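Local atomic coordinates of tripartite terminase subunit 3 (Human herpesvirus 5, PDB entry 3N4P), a protein that probably cleaves viral DNA through this C-terminal nuclease domain and, within the tripartite terminase, takes part in the motor that packages the genome into empty capsids. Residues L63-D68 and D132-A137; E115-M120 and C152-S157; L167-P172 and A273-V278; A189-Q194 and A260-T265. All coordinates share one frame; numbering follows the deposited sequence.

In the fold
From the N terminus, strand 62-67 pairs with strand 133-138 in interaction 1, closing a loop that holds two further strands and helix 109-127. That helix meets helix 144-161 in interaction 2, so the two loops cross, and the helix pair packs on interaction 1 through Ile154, which touches Leu67 and Ile136. Strand 165-172 then lies beside strand 133-138 and, in interaction 3, takes the C-terminal strand 276-277 on its other edge. Interaction 4, where helices 187-200 and 256-267 meet, falls wholly within the loop of interaction 3. Tyr66 links it to the central sheet, away from the helices of interaction 2.

Interaction 1: L63-D68 and D132-A137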
loop_
_atom_site.group_PDB
_atom_site.type_symbol
_atom_site.label_atom_id
_atom_site.label_comp_id
_atom_site.label_asym_id
_atom_site.label_seq_id
_atom_site.Cartn_x
_atom_site.Cartn_y
_atom_site.Cartn_z
ATOM N N LEU B 63 6.352 13.799 14.184
ATOM C CA LEU B 63 7.118 13.706 12.922
ATOM C C LEU B 63 8.632 13.762 13.215
ATOM O O LEU B 63 9.116 14.756 13.707
ATOM C CB LEU B 63 6.776 14.927 12.039
ATOM C CG LEU B 63 6.520 14.822 10.568
ATOM C CD1 LEU B 63 6.845 16.104 9.689
ATOM C CD2 LEU B 63 6.982 13.456 9.913
ATOM N N TYR B 64 9.390 12.734 12.916
ATOM C CA TYR B 64 10.849 12.765 13.044
ATOM C C TYR B 64 11.437 13.144 11.684
ATOM O O TYR B 64 11.105 12.505 10.663
ATOM C CB TYR B 64 11.370 11.356 13.481
ATOM C CG TYR B 64 10.904 11.040 14.877
ATOM C CD1 TYR B 64 9.640 10.493 15.095
ATOM C CD2 TYR B 64 11.669 11.425 15.998
ATOM C CE1 TYR B 64 9.164 10.230 16.442
ATOM C CE2 TYR B 64 11.219 11.177 17.371
ATOM C CZ TYR B 64 9.949 10.596 17.566
ATOM O OH TYR B 64 9.451 10.393 18.851
ATOM N N VAL B 65 12.305 14.142 11.628
ATOM C CA VAL B 65 12.998 14.375 10.364
ATOM C C VAL B 65 14.541 14.442 10.484
ATOM O O VAL B 65 15.069 14.888 11.473
ATOM C CB VAL B 65 12.475 15.697 9.560
ATOM C CG1 VAL B 65 11.170 16.344 10.077
ATOM C CG2 VAL B 65 13.563 16.627 9.300
ATOM N N TYR B 66 15.255 14.137 9.413
ATOM C CA TYR B 66 16.696 14.246 9.446
ATOM C C TYR B 66 17.142 14.828 8.150
ATOM O O TYR B 66 16.654 14.413 7.105
ATOM C CB TYR B 66 17.252 12.821 9.451
ATOM C CG TYR B 66 18.730 12.708 9.391
ATOM C CD1 TYR B 66 19.497 12.743 10.565
ATOM C CD2 TYR B 66 19.385 12.474 8.180
ATOM C CE1 TYR B 66 20.904 12.571 10.531
ATOM C CE2 TYR B 66 20.785 12.326 8.130
ATOM C CZ TYR B 66 21.527 12.370 9.306
ATOM O OH TYR B 66 22.889 12.206 9.269
ATOM N N LEU B 67 18.166 15.671 8.198
ATOM C CA LEU B 67 18.808 16.081 6.975
ATOM C C LEU B 67 20.287 16.245 7.178
ATOM O O LEU B 67 20.755 16.507 8.278
ATOM C CB LEU B 67 18.211 17.399 6.427
ATOM C CG LEU B 67 18.376 18.636 7.303
ATOM C CD1 LEU B 67 18.454 20.005 6.489
ATOM C CD2 LEU B 67 17.202 18.681 8.253
ATOM N N ASP B 68 21.015 16.112 6.083
ATOM C CA ASP B 68 22.469 16.266 6.075
ATOM C C ASP B 68 22.854 17.328 5.089
ATOM O O ASP B 68 23.116 17.017 3.923
ATOM C CB ASP B 68 23.146 14.936 5.673
ATOM C CG ASP B 68 24.678 15.067 5.535
ATOM O OD1 ASP B 68 25.259 16.156 5.790
ATOM O OD2 ASP B 68 25.313 14.060 5.175
ATOM N N ASP B 132 1.243 16.328 16.033
ATOM C CA ASP B 132 1.226 17.488 16.936
ATOM C C ASP B 132 2.577 17.981 17.460
ATOM O O ASP B 132 2.608 18.976 18.207
ATOM C CB ASP B 132 0.186 17.321 18.092
ATOM C CG ASP B 132 0.624 16.322 19.230
ATOM O OD1 ASP B 132 1.602 15.513 19.107
ATOM O OD2 ASP B 132 -0.075 16.355 20.291
ATOM N N GLU B 133 3.666 17.332 17.029
ATOM C CA GLU B 133 5.057 17.671 17.394
ATOM C C GLU B 133 6.056 17.355 16.276
ATOM O O GLU B 133 5.862 16.406 15.536
ATOM C CB GLU B 133 5.430 16.859 18.625
ATOM C CG GLU B 133 6.783 17.117 19.320
ATOM C CD GLU B 133 6.926 16.216 20.575
ATOM O OE1 GLU B 133 7.137 14.958 20.434
ATOM O OE2 GLU B 133 6.796 16.747 21.712
ATOM N N LEU B 134 7.122 18.141 16.175
ATOM C CA LEU B 134 8.254 17.893 15.265
ATOM C C LEU B 134 9.552 17.674 15.977
ATOM O O LEU B 134 9.887 18.448 16.848
ATOM C CB LEU B 134 8.552 19.122 14.452
ATOM C CG LEU B 134 7.924 19.242 13.117
ATOM C CD1 LEU B 134 8.156 20.755 12.690
ATOM C CD2 LEU B 134 8.554 18.163 12.172
ATOM N N ARG B 135 10.323 16.693 15.546
ATOM C CA ARG B 135 11.621 16.443 16.105
ATOM C C ARG B 135 12.582 16.320 14.985
ATOM O O ARG B 135 12.439 15.436 14.139
ATOM C CB ARG B 135 11.612 15.160 16.881
ATOM C CG ARG B 135 11.091 15.347 18.254
ATOM C CD ARG B 135 10.974 14.023 19.059
ATOM N NE ARG B 135 10.299 14.388 20.290
ATOM C CZ ARG B 135 10.799 14.272 21.531
ATOM N NH1 ARG B 135 11.980 13.667 21.764
ATOM N NH2 ARG B 135 10.073 14.733 22.556
ATOM N N ILE B 136 13.586 17.187 14.991
ATOM C CA ILE B 136 14.427 17.390 13.829
ATOM C C ILE B 136 15.885 17.208 14.198
ATOM O O ILE B 136 16.343 17.812 15.123
ATOM C CB ILE B 136 14.205 18.837 13.264
ATOM C CG1 ILE B 136 12.735 19.023 12.899
ATOM C CG2 ILE B 136 15.110 19.143 12.038
ATOM C CD1 ILE B 136 12.355 20.518 12.637
ATOM N N ALA B 137 16.611 16.406 13.435
ATOM C CA ALA B 137 18.058 16.336 13.563
ATOM C C ALA B 137 18.760 16.883 12.335
ATOM O O ALA B 137 18.480 16.445 11.219
ATOM C CB ALA B 137 18.459 14.839 13.732
#
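Leu63, Val65 and Leu67 pair with the backbone of Glu133 to Ala137 through five hydrogen bonds, two neighbouring strands running parallel with their axes 20° apart. The N-H of Leu63 reaches Glu133 O at 3.0 Å, and Val65 grips the neighbour twice, its N on Arg135 O at 2.8 Å and its O on Ala137 N at 2.9 Å. On one face of the sheet the side chains are aliphatic. Leu134 CD2 lies 3.7 Å from Leu63 CD1 and 3.8 Å from Val65 CG1, while Val65 and Ile136 run side by side with their CG2 methyls in contact. Helix 109-127 covers this face through Val124, Ile121 and Ile113.

The other face carries Tyr64, Arg135, Tyr66 and Ala137. Arg135 runs alongside Tyr64, its CD 3.3 Å from Tyr64 CE2, with ring and guanidinium planes 53° apart. Its chain is extended from CG to NE, which carries the guanidinium out to Glu133: Arg135 NE meets Glu133 OE1 at 3.2 Å in a salt bridge, from above the carboxylate plane. Arg165 also pairs with Glu133, and Ala273 O takes a bond from Arg135 NH1, so both charged ends are anchored beyond the pair. Tyr66, with CG anti to its backbone N (chi1 176°), rests CD1 against Ala137 CB at 3.9 Å and packs against helix 256-267. Just past the paired residues, Asp68 joins Glu139 in binding magnesium; both are predicted nuclease residues, and carboxylates at the ends of adjacent central strands are typical of the RNase H-like fold of terminase nucleases.

Interaction 2: E115-M120 and C152-S157; sequences ECAAHM and CLIRQS
Ala118 and Ser157 touch where helices 109-127 and 144-161 pack side by side on one face of the central sheet, as helices do in a layered alpha/beta fold. The local axes approach to 8.7 Å at an angle of 37°, a close pairing made possible by the small side chains at the crossing. Ala118 CB and Ser157 CB are 3.3 Å apart, tighter than normal van der Waals contact, and the nearest pair of CA atoms, Ala118 and Ile154, is separated by 5.6 Å.

Toward the sheet the packing eases: Ile154 extends CD1 to 4.1 Å from Ala117 CB; the same branch reaches Leu67 of the adjoining strand while CG2 touches Ile136. Ala114 of helix 109-127 also leans on Ile154.

The solvent side is looser and polar. There Glu115 leaves its helix pointing away from the partner, but a bend at chi2 (-62°) swings the carboxylate back across the groove. A single hydrogen bond closes this rim: the Ser157 hydroxyl donates to Glu115 OE2, OG to OE2 2.8 Å, meeting the oxygen from above the carboxylate plane, 47° out of it.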
loop_
_atom_site.group_PDB
_atom_site.type_symbol
_atom_site.label_atom_id
_atom_site.label_comp_id
_atom_site.label_asym_id
_atom_site.label_seq_id
_atom_site.Cartn_x
_atom_site.Cartn_y
_atom_site.Cartn_z
ATOM N N GLU B 115 14.585 26.129 3.645
ATOM C CA GLU B 115 13.322 26.258 2.884
ATOM C C GLU B 115 12.823 24.964 2.169
ATOM O O GLU B 115 11.620 24.726 2.057
ATOM C CB GLU B 115 13.472 27.265 1.798
ATOM C CG GLU B 115 13.792 28.736 2.238
ATOM C CD GLU B 115 12.689 29.379 3.105
ATOM O OE1 GLU B 115 12.708 30.631 3.252
ATOM O OE2 GLU B 115 11.803 28.640 3.629
ATOM N N CYS B 116 13.719 24.156 1.626
ATOM C CA CYS B 116 13.220 22.989 0.968
ATOM C C CYS B 116 12.817 21.960 2.068
ATOM O O CYS B 116 11.809 21.186 1.936
ATOM C CB CYS B 116 14.266 22.462 0.025
ATOM S SG CYS B 116 14.184 20.689 -0.156
ATOM N N ALA B 117 13.535 21.982 3.194
ATOM C CA ALA B 117 13.175 21.076 4.314
ATOM C C ALA B 117 11.841 21.527 4.927
ATOM O O ALA B 117 10.953 20.718 5.208
ATOM C CB ALA B 117 14.260 21.036 5.329
ATOM N N ALA B 118 11.712 22.828 5.107
ATOM C CA ALA B 118 10.570 23.388 5.732
ATOM C C ALA B 118 9.322 23.233 4.895
ATOM O O ALA B 118 8.264 22.980 5.447
ATOM C CB ALA B 118 10.807 24.944 6.005
ATOM N N HIS B 119 9.412 23.515 3.598
ATOM C CA HIS B 119 8.295 23.330 2.696
ATOM C C HIS B 119 7.793 21.869 2.731
ATOM O O HIS B 119 6.571 21.593 2.783
ATOM C CB HIS B 119 8.795 23.694 1.309
ATOM C CG HIS B 119 7.734 23.810 0.284
ATOM N ND1 HIS B 119 6.404 24.016 0.602
ATOM C CD2 HIS B 119 7.794 23.746 -1.067
ATOM C CE1 HIS B 119 5.694 24.088 -0.516
ATOM N NE2 HIS B 119 6.513 23.929 -1.541
ATOM N N MET B 120 8.694 20.904 2.763
ATOM C CA MET B 120 8.204 19.523 2.849
ATOM C C MET B 120 7.439 19.281 4.173
ATOM O O MET B 120 6.373 18.657 4.165
ATOM C CB MET B 120 9.346 18.542 2.775
ATOM C CG MET B 120 8.922 17.060 3.229
ATOM S SD MET B 120 10.349 16.102 3.728
ATOM C CE MET B 120 10.696 16.639 5.393
ATOM N N CYS B 152 18.114 26.813 12.706
ATOM C CA CYS B 152 17.428 28.031 13.074
ATOM C C CYS B 152 16.554 28.502 11.916
ATOM O O CYS B 152 15.447 28.947 12.140
ATOM C CB CYS B 152 18.454 29.066 13.574
ATOM S SG CYS B 152 17.813 30.689 13.692
ATOM N N LEU B 153 16.993 28.303 10.673
ATOM C CA LEU B 153 16.173 28.748 9.528
ATOM C C LEU B 153 14.964 27.885 9.339
ATOM O O LEU B 153 13.942 28.351 8.940
ATOM C CB LEU B 153 16.960 28.930 8.214
ATOM C CG LEU B 153 18.016 30.042 8.162
ATOM C CD1 LEU B 153 19.125 29.650 7.193
ATOM C CD2 LEU B 153 17.500 31.494 7.832
ATOM N N ILE B 154 15.071 26.619 9.675
ATOM C CA ILE B 154 13.991 25.666 9.519
ATOM C C ILE B 154 12.928 26.004 10.536
ATOM O O ILE B 154 11.739 26.084 10.192
ATOM C CB ILE B 154 14.466 24.238 9.806
ATOM C CG1 ILE B 154 15.383 23.724 8.666
ATOM C CG2 ILE B 154 13.189 23.277 9.959
ATOM C CD1 ILE B 154 15.955 22.355 8.872
ATOM N N ARG B 155 13.327 26.136 11.797
ATOM C CA ARG B 155 12.398 26.455 12.874
ATOM C C ARG B 155 11.606 27.742 12.494
ATOM O O ARG B 155 10.393 27.824 12.660
ATOM C CB ARG B 155 13.172 26.690 14.180
ATOM C CG ARG B 155 12.327 26.796 15.453
ATOM C CD ARG B 155 13.092 27.528 16.591
ATOM N NE ARG B 155 13.878 28.652 16.084
ATOM C CZ ARG B 155 13.417 29.877 15.826
ATOM N NH1 ARG B 155 12.133 30.193 16.019
ATOM N NH2 ARG B 155 14.250 30.799 15.341
ATOM N N GLN B 156 12.322 28.702 11.961
ATOM C CA GLN B 156 11.729 29.907 11.394
ATOM C C GLN B 156 10.608 29.747 10.334
ATOM O O GLN B 156 9.526 30.324 10.510
ATOM C CB GLN B 156 12.838 30.742 10.802
ATOM C CG GLN B 156 13.347 31.725 11.724
ATOM C CD GLN B 156 14.466 32.570 11.103
ATOM O OE1 GLN B 156 15.621 32.556 11.604
ATOM N NE2 GLN B 156 14.153 33.271 9.992
ATOM N N SER B 157 10.865 29.020 9.228
ATOM C CA SER B 157 9.807 28.801 8.209
ATOM C C SER B 157 8.655 28.027 8.814
ATOM O O SER B 157 7.494 28.408 8.654
ATOM C CB SER B 157 10.249 28.055 6.930
ATOM O OG SER B 157 11.417 28.610 6.381
#

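Interaction 3: L167-P172 and A273-V278; sequences LFYHTP and AIRFRV
Arg275, which buries more surface here than any other residue of the pair, folds its side chain along strand 165-172. Arg275 CB sits over one face of the Tyr169 ring, 3.7 Å from the ring centroid and 15° off the normal, a CH-pi contact. Bends at chi2 and chi3 then turn the guanidinium back to the strand, where Arg275 NE donates a nearly straight bond of 3.0 Å to His170 O, lying in the guanidinium plane. Tyr169 OH stands over the centre of that group, and Arg275 NH2 lies 3.4 Å from Thr171 CB at its edge.

Beyond this side-chain contact, the C-terminal residues form a short antiparallel strand on the edge of the central sheet. Phe168 and Arg277 are its hydrogen-bonded pair, with Arg277 N to Phe168 O at 2.9 Å; His170 N continues the pairing to Arg275 O at 2.8 Å.

Phe276 faces Tyr169 in the non-hydrogen-bonded pair. The two rings make an edge-to-face stack, the edge of Tyr169 toward the face of Phe276, centroids 5.3 Å apart and planes at 81°. Leu167 flanks Phe276, its CD2 3.8 Å from Phe276 CB, and Arg135 of the next strand also touches that phenylalanine.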
loop_
_atom_site.group_PDB
_atom_site.type_symbol
_atom_site.label_atom_id
_atom_site.label_comp_id
_atom_site.label_asym_id
_atom_site.label_seq_id
_atom_site.Cartn_x
_atom_site.Cartn_y
_atom_site.Cartn_z
ATOM N N LEU B 167 11.339 20.690 18.201
ATOM C CA LEU B 167 12.462 20.269 19.060
ATOM C C LEU B 167 13.571 19.874 18.120
ATOM O O LEU B 167 13.302 19.380 17.055
ATOM C CB LEU B 167 12.110 19.040 19.880
ATOM C CG LEU B 167 11.210 19.195 21.108
ATOM C CD1 LEU B 167 9.727 19.238 20.782
ATOM C CD2 LEU B 167 11.495 18.093 22.069
ATOM N N PHE B 168 14.808 20.107 18.501
ATOM C CA PHE B 168 15.928 19.809 17.650
ATOM C C PHE B 168 16.839 18.893 18.438
ATOM O O PHE B 168 16.824 18.888 19.668
ATOM C CB PHE B 168 16.670 21.058 17.202
ATOM C CG PHE B 168 16.046 21.736 16.034
ATOM C CD1 PHE B 168 15.039 22.663 16.212
ATOM C CD2 PHE B 168 16.453 21.442 14.737
ATOM C CE1 PHE B 168 14.451 23.322 15.118
ATOM C CE2 PHE B 168 15.860 22.094 13.628
ATOM C CZ PHE B 168 14.854 23.025 13.821
ATOM N N TYR B 169 17.579 18.052 17.735
ATOM C CA TYR B 169 18.462 17.104 18.426
ATOM C C TYR B 169 19.571 18.023 18.901
ATOM O O TYR B 169 20.087 18.784 18.080
ATOM C CB TYR B 169 19.044 16.121 17.436
ATOM C CG TYR B 169 19.800 15.007 18.089
ATOM C CD1 TYR B 169 19.220 13.731 18.212
ATOM C CD2 TYR B 169 21.096 15.190 18.572
ATOM C CE1 TYR B 169 19.916 12.680 18.828
ATOM C CE2 TYR B 169 21.802 14.121 19.201
ATOM C CZ TYR B 169 21.208 12.890 19.312
ATOM O OH TYR B 169 21.885 11.853 19.912
ATOM N N HIS B 170 19.905 18.008 20.188
ATOM C CA HIS B 170 20.993 18.876 20.719
ATOM C C HIS B 170 22.156 18.049 21.192
ATOM O O HIS B 170 21.979 16.970 21.777
ATOM C CB HIS B 170 20.517 19.766 21.852
ATOM C CG HIS B 170 19.811 20.989 21.380
ATOM N ND1 HIS B 170 20.295 22.266 21.594
ATOM C CD2 HIS B 170 18.655 21.135 20.694
ATOM C CE1 HIS B 170 19.464 23.142 21.064
ATOM N NE2 HIS B 170 18.461 22.481 20.513
ATOM N N THR B 171 23.354 18.547 20.915
ATOM C CA THR B 171 24.557 17.866 21.390
ATOM C C THR B 171 25.499 18.893 22.032
ATOM O O THR B 171 25.587 20.027 21.582
ATOM C CB THR B 171 25.290 17.086 20.264
ATOM O OG1 THR B 171 26.092 17.991 19.500
ATOM C CG2 THR B 171 24.323 16.483 19.334
ATOM N N PRO B 172 26.200 18.485 23.091
ATOM C CA PRO B 172 27.173 19.368 23.736
ATOM C C PRO B 172 28.312 19.751 22.781
ATOM O O PRO B 172 28.686 18.966 21.919
ATOM C CB PRO B 172 27.702 18.511 24.887
ATOM C CG PRO B 172 27.452 17.096 24.455
ATOM C CD PRO B 172 26.164 17.144 23.715
ATOM N N ALA B 273 15.293 10.214 23.013
ATOM C CA ALA B 273 14.244 11.156 23.302
ATOM C C ALA B 273 14.604 12.373 24.185
ATOM O O ALA B 273 14.103 13.466 23.925
ATOM C CB ALA B 273 12.989 10.472 23.771
ATOM N N ILE B 274 15.498 12.248 25.154
ATOM C CA ILE B 274 15.965 13.425 25.874
ATOM C C ILE B 274 16.846 14.389 25.075
ATOM O O ILE B 274 17.022 15.527 25.508
ATOM C CB ILE B 274 16.763 13.130 27.185
ATOM C CG1 ILE B 274 17.518 11.800 27.118
ATOM C CG2 ILE B 274 15.914 13.376 28.471
ATOM C CD1 ILE B 274 18.807 11.879 26.288
ATOM N N ARG B 275 17.411 13.948 23.942
ATOM C CA ARG B 275 18.345 14.802 23.168
ATOM C C ARG B 275 17.615 15.940 22.461
ATOM O O ARG B 275 18.191 16.976 22.147
ATOM C CB ARG B 275 19.181 13.999 22.159
ATOM C CG ARG B 275 20.130 12.929 22.757
ATOM C CD ARG B 275 21.165 13.550 23.707
ATOM N NE ARG B 275 22.254 14.267 23.024
ATOM C CZ ARG B 275 23.457 13.746 22.771
ATOM N NH1 ARG B 275 23.737 12.499 23.135
ATOM N NH2 ARG B 275 24.389 14.470 22.158
ATOM N N PHE B 276 16.330 15.739 22.243
ATOM C CA PHE B 276 15.512 16.686 21.535
ATOM C C PHE B 276 15.049 17.785 22.489
ATOM O O PHE B 276 14.469 17.513 23.539
ATOM C CB PHE B 276 14.344 15.983 20.820
ATOM C CG PHE B 276 14.773 15.123 19.672
ATOM C CD1 PHE B 276 14.815 15.638 18.376
ATOM C CD2 PHE B 276 15.110 13.781 19.880
ATOM C CE1 PHE B 276 15.224 14.868 17.302
ATOM C CE2 PHE B 276 15.520 13.000 18.857
ATOM C CZ PHE B 276 15.573 13.497 17.542
ATOM N N ARG B 277 15.347 19.023 22.138
ATOM C CA ARG B 277 15.046 20.095 23.019
ATOM C C ARG B 277 14.635 21.335 22.259
ATOM O O ARG B 277 15.068 21.554 21.128
ATOM C CB ARG B 277 16.244 20.397 23.903
ATOM C CG ARG B 277 15.886 21.351 24.993
ATOM C CD ARG B 277 17.008 21.441 26.001
ATOM N NE ARG B 277 17.394 20.115 26.534
ATOM C CZ ARG B 277 17.853 19.947 27.774
ATOM N NH1 ARG B 277 17.974 21.005 28.598
ATOM N NH2 ARG B 277 18.193 18.739 28.199
ATOM N N VAL B 278 13.808 22.158 22.883
ATOM C CA VAL B 278 13.441 23.440 22.251
ATOM C C VAL B 278 14.668 24.242 21.750
ATOM O O VAL B 278 15.585 24.520 22.498
ATOM C CB VAL B 278 12.425 24.219 23.101
ATOM C CG1 VAL B 278 12.233 25.675 22.591
ATOM C CG2 VAL B 278 11.097 23.460 23.070
#

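Interaction 4: A189-Q194 and A260-T265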
loop_
_atom_site.group_PDB
_atom_site.type_symbol
_atom_site.label_atom_id
_atom_site.label_comp_id
_atom_site.label_asym_id
_atom_site.label_seq_id
_atom_site.Cartn_x
_atom_site.Cartn_y
_atom_site.Cartn_z
ATOM N N ALA B 189 26.558 2.560 12.097
ATOM C CA ALA B 189 26.511 1.103 11.895
ATOM C C ALA B 189 25.225 0.530 12.520
ATOM O O ALA B 189 24.472 -0.138 11.856
ATOM C CB ALA B 189 27.722 0.458 12.402
ATOM N N LEU B 190 24.927 0.873 13.773
ATOM C CA LEU B 190 23.678 0.393 14.415
ATOM C C LEU B 190 22.424 0.715 13.574
ATOM O O LEU B 190 21.556 -0.155 13.324
ATOM C CB LEU B 190 23.518 1.009 15.810
ATOM C CG LEU B 190 24.674 0.875 16.786
ATOM C CD1 LEU B 190 24.294 1.344 18.208
ATOM C CD2 LEU B 190 25.195 -0.560 16.789
ATOM N N ALA B 191 22.345 1.981 13.163
ATOM C CA ALA B 191 21.269 2.460 12.296
ATOM C C ALA B 191 21.150 1.687 10.979
ATOM O O ALA B 191 20.090 1.167 10.673
ATOM C CB ALA B 191 21.344 4.067 12.072
ATOM N N VAL B 192 22.248 1.512 10.256
ATOM C CA VAL B 192 22.203 0.766 8.999
ATOM C C VAL B 192 21.709 -0.655 9.250
ATOM O O VAL B 192 20.710 -1.127 8.645
ATOM C CB VAL B 192 23.577 0.837 8.286
ATOM C CG1 VAL B 192 23.757 -0.300 7.293
ATOM C CG2 VAL B 192 23.680 2.184 7.565
ATOM N N GLU B 193 22.390 -1.333 10.168
ATOM C CA GLU B 193 22.042 -2.691 10.513
ATOM C C GLU B 193 20.606 -2.836 11.034
ATOM O O GLU B 193 19.936 -3.787 10.695
ATOM C CB GLU B 193 23.063 -3.223 11.511
ATOM C CG GLU B 193 22.758 -4.574 11.990
ATOM C CD GLU B 193 23.298 -5.701 11.095
ATOM O OE1 GLU B 193 22.498 -6.326 10.336
ATOM O OE2 GLU B 193 24.524 -5.957 11.170
ATOM N N GLN B 194 20.145 -1.929 11.876
ATOM C CA GLN B 194 18.727 -1.913 12.278
ATOM C C GLN B 194 17.718 -1.683 11.094
ATOM O O GLN B 194 16.661 -2.319 11.015
ATOM C CB GLN B 194 18.458 -0.833 13.370
ATOM C CG GLN B 194 16.953 -0.789 13.725
ATOM C CD GLN B 194 16.478 0.433 14.469
ATOM O OE1 GLN B 194 16.195 1.505 13.876
ATOM N NE2 GLN B 194 16.334 0.272 15.774
ATOM N N ALA B 260 19.365 9.295 4.971
ATOM C CA ALA B 260 18.440 10.146 5.695
ATOM C C ALA B 260 17.239 9.370 6.225
ATOM O O ALA B 260 16.780 9.630 7.325
ATOM C CB ALA B 260 18.014 11.302 4.880
ATOM N N VAL B 261 16.732 8.421 5.457
ATOM C CA VAL B 261 15.639 7.607 5.947
ATOM C C VAL B 261 16.163 6.687 7.083
ATOM O O VAL B 261 15.555 6.548 8.109
ATOM C CB VAL B 261 15.091 6.748 4.759
ATOM C CG1 VAL B 261 14.133 5.599 5.228
ATOM C CG2 VAL B 261 14.478 7.688 3.706
ATOM N N ILE B 262 17.297 6.054 6.882
ATOM C CA ILE B 262 17.857 5.201 7.914
ATOM C C ILE B 262 17.958 5.965 9.275
ATOM O O ILE B 262 17.602 5.437 10.304
ATOM C CB ILE B 262 19.205 4.627 7.426
ATOM C CG1 ILE B 262 18.943 3.647 6.281
ATOM C CG2 ILE B 262 19.975 3.902 8.553
ATOM C CD1 ILE B 262 20.151 3.103 5.615
ATOM N N MET B 263 18.335 7.238 9.244
ATOM C CA MET B 263 18.597 7.976 10.457
ATOM C C MET B 263 17.317 8.533 11.058
ATOM O O MET B 263 17.130 8.472 12.262
ATOM C CB MET B 263 19.613 9.080 10.209
ATOM C CG MET B 263 20.947 8.608 9.796
ATOM S SD MET B 263 21.732 7.401 10.983
ATOM C CE MET B 263 23.021 6.908 9.844
ATOM N N ALA B 264 16.417 9.046 10.243
ATOM C CA ALA B 264 15.149 9.459 10.826
ATOM C C ALA B 264 14.506 8.264 11.540
ATOM O O ALA B 264 13.996 8.416 12.652
ATOM C CB ALA B 264 14.209 10.064 9.774
ATOM N N THR B 265 14.518 7.092 10.919
ATOM C CA THR B 265 13.883 5.917 11.534
ATOM C C THR B 265 14.579 5.534 12.841
ATOM O O THR B 265 13.922 5.321 13.852
ATOM C CB THR B 265 13.773 4.719 10.537
ATOM O OG1 THR B 265 15.078 4.300 10.100
ATOM C CG2 THR B 265 13.000 5.152 9.304
HETATM O O HOH W 1 17.645 2.444 11.097
#
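Ala191 presents its methyl to a shallow hollow between Ile262 and Met263, where helix 187-200 crosses helix 256-267 almost at right angles. The local axes come within 9.0 Å at 98°, so the touching patch is short. Ala191 CB lies 3.8 Å from Ile262 CG2 and 3.5 Å from Met263 SD, the two walls of the hollow meeting at roughly a right angle about the methyl. Met263 is bent at chi2 (-56°), which brings its thioether beside the alanine, with CE following; Lys188, one turn earlier on helix 187-200, touches the same methionine.

The reciprocal bump is Ile262. Ile262 CG2 presses against the backbone of the opposing helix, 3.5 Å from Ala191 O, in the notch between Ala191 and Val192. Ile262 CD1 slants past Val192, 4.1 Å from Val192 CG2. Phe195 also packs against Ile262 and Thr265, while Tyr66 and Val85 of the central sheet pack against the same helix, both touching Ala264.

One water sits beside the apolar patch. It lies within hydrogen-bonding reach of Ala191 O at 2.8 Å and Ile262 O at 3.1 Å, bridging carbonyls of the two helices, though more acceptors surround it than its two protons can serve.

Residues 185-205 are required for interaction with UL56 and for DNA packaging, and this contact holds part of that region against the helix that also carries the predicted nuclease residue Asp256. With no direct hydrogen bond between the segments, their attachment rests on methyl and sulfur packing supplemented by water, implying that close shape match matters more here than directed polar bonds.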